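PDB 4OLO: BMC domain protein, which forms hexameric tiles of a glycyl-radical bacterial microcompartment shell and probably binds an iron-sulfur cluster, consistent with a role in electron transport. Local coordinates for residues I35-G40 with L73-G78. Residues are numbered along the deposited sequence; the frame is centred on the assembly and turned at random.
Sequences IGLIQG and LLAIFG
Strands 34-39 and 73-78 pair antiparallel as the two central strands of the four-stranded sheet in this BMC-domain alpha/beta fold, and illustrate how one buried pairing can present side chains to helices on both faces of a sheet. Gly36 with Ile76 and Ile38 with Leu74 are the hydrogen-bonded pairs, each joined by two N-H...O=C bonds; Gly36 N to Ile76 O is the shortest, at 2.7 Å and 164° at the hydrogen. Between them, Leu37 faces Ala75 as a non-hydrogen-bonded pair.

The side chains divide by face. Ile38, Leu74 and Ile76 point to one side, where Leu74 and Ile76 meet helix 42-53; Ile38 CD1 lies 4.0 Å from Leu74 CD2, the two side chains running alongside each other. On the other face, Ile35, Leu37 and Phe77 pack against Leu17 of helix 11-17, and Leu37 CD2 rests 3.9 Å from Ala75 CB. Toward the neighbouring subunit, Gln39 OE1 accepts a hydrogen bond from Ile43 N of that chain, while Gln39 CB touches Leu73 CD1 of its own chain at 3.6 Å. At the far end, Ile35 CG1 stands anti to the carbonyl carbon (chi1 -56°), and an extended chi2 of 176° brings CD1 obliquely against the Phe77 ring, 3.7 Å from Phe77 CE2.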
# COMPACT_ATOMS: atom_id res chain seq x y z
N ILE B 35 24.82 -13.79 2.04
CA ILE B 35 23.73 -12.93 2.48
C ILE B 35 22.53 -13.81 2.61
O ILE B 35 22.11 -14.40 1.61
CB ILE B 35 23.40 -11.71 1.55
CG1 ILE B 35 24.62 -10.80 1.30
CG2 ILE B 35 22.24 -10.87 2.12
CD1 ILE B 35 24.34 -9.68 0.31
N GLY B 36 21.98 -13.90 3.82
CA GLY B 36 20.73 -14.60 4.11
C GLY B 36 19.60 -13.57 4.10
O GLY B 36 19.72 -12.51 4.72
N LEU B 37 18.54 -13.84 3.36
CA LEU B 37 17.41 -12.91 3.25
C LEU B 37 16.13 -13.53 3.77
O LEU B 37 15.86 -14.69 3.47
CB LEU B 37 17.19 -12.45 1.78
CG LEU B 37 18.33 -11.68 1.09
CD1 LEU B 37 18.08 -11.57 -0.38
CD2 LEU B 37 18.57 -10.29 1.72
N ILE B 38 15.38 -12.78 4.58
CA ILE B 38 14.12 -13.25 5.15
C ILE B 38 13.10 -12.14 4.99
O ILE B 38 13.35 -11.00 5.38
CB ILE B 38 14.17 -13.82 6.62
CG1 ILE B 38 15.33 -14.82 6.86
CG2 ILE B 38 12.87 -14.51 7.01
CD1 ILE B 38 16.40 -14.23 7.67
N GLN B 39 11.96 -12.48 4.37
CA GLN B 39 10.86 -11.54 4.15
C GLN B 39 9.60 -12.10 4.78
O GLN B 39 9.28 -13.28 4.58
CB GLN B 39 10.64 -11.27 2.66
CG GLN B 39 9.79 -10.03 2.39
CD GLN B 39 9.67 -9.68 0.91
OE1 GLN B 39 10.65 -9.57 0.17
NE2 GLN B 39 8.46 -9.47 0.45
N GLY B 40 8.90 -11.26 5.51
CA GLY B 40 7.65 -11.61 6.16
C GLY B 40 6.96 -10.39 6.71
O GLY B 40 7.30 -9.26 6.36
N LEU B 73 12.46 -6.15 4.65
CA LEU B 73 13.25 -7.35 4.56
C LEU B 73 14.33 -7.36 5.64
O LEU B 73 14.75 -6.30 6.11
CB LEU B 73 13.91 -7.24 3.16
CG LEU B 73 14.64 -8.36 2.50
CD1 LEU B 73 13.70 -9.49 2.15
CD2 LEU B 73 15.26 -7.86 1.23
N LEU B 74 14.76 -8.55 6.01
CA LEU B 74 15.83 -8.77 6.98
C LEU B 74 17.01 -9.43 6.23
O LEU B 74 16.82 -10.44 5.53
CB LEU B 74 15.34 -9.63 8.17
CG LEU B 74 16.34 -9.86 9.29
CD1 LEU B 74 16.48 -8.62 10.17
CD2 LEU B 74 15.97 -11.09 10.13
N ALA B 75 18.19 -8.79 6.29
CA ALA B 75 19.41 -9.27 5.65
C ALA B 75 20.43 -9.64 6.72
O ALA B 75 20.61 -8.90 7.69
CB ALA B 75 19.97 -8.22 4.72
N ILE B 76 21.03 -10.84 6.58
CA ILE B 76 22.00 -11.47 7.48
C ILE B 76 23.29 -11.63 6.67
O ILE B 76 23.28 -12.29 5.63
CB ILE B 76 21.42 -12.86 7.95
CG1 ILE B 76 20.17 -12.77 8.84
CG2 ILE B 76 22.43 -13.79 8.53
CD1 ILE B 76 20.08 -11.54 9.69
N PHE B 77 24.39 -11.07 7.14
CA PHE B 77 25.68 -11.11 6.44
C PHE B 77 26.73 -11.88 7.24
O PHE B 77 26.84 -11.72 8.46
CB PHE B 77 26.21 -9.67 6.24
CG PHE B 77 25.32 -8.73 5.46
CD1 PHE B 77 24.27 -8.06 6.09
CD2 PHE B 77 25.56 -8.49 4.11
CE1 PHE B 77 23.45 -7.18 5.37
CE2 PHE B 77 24.74 -7.60 3.39
CZ PHE B 77 23.69 -6.95 4.02
N GLY B 78 27.57 -12.63 6.54
CA GLY B 78 28.67 -13.38 7.11
C GLY B 78 29.17 -14.49 6.21
O GLY B 78 28.85 -14.53 5.01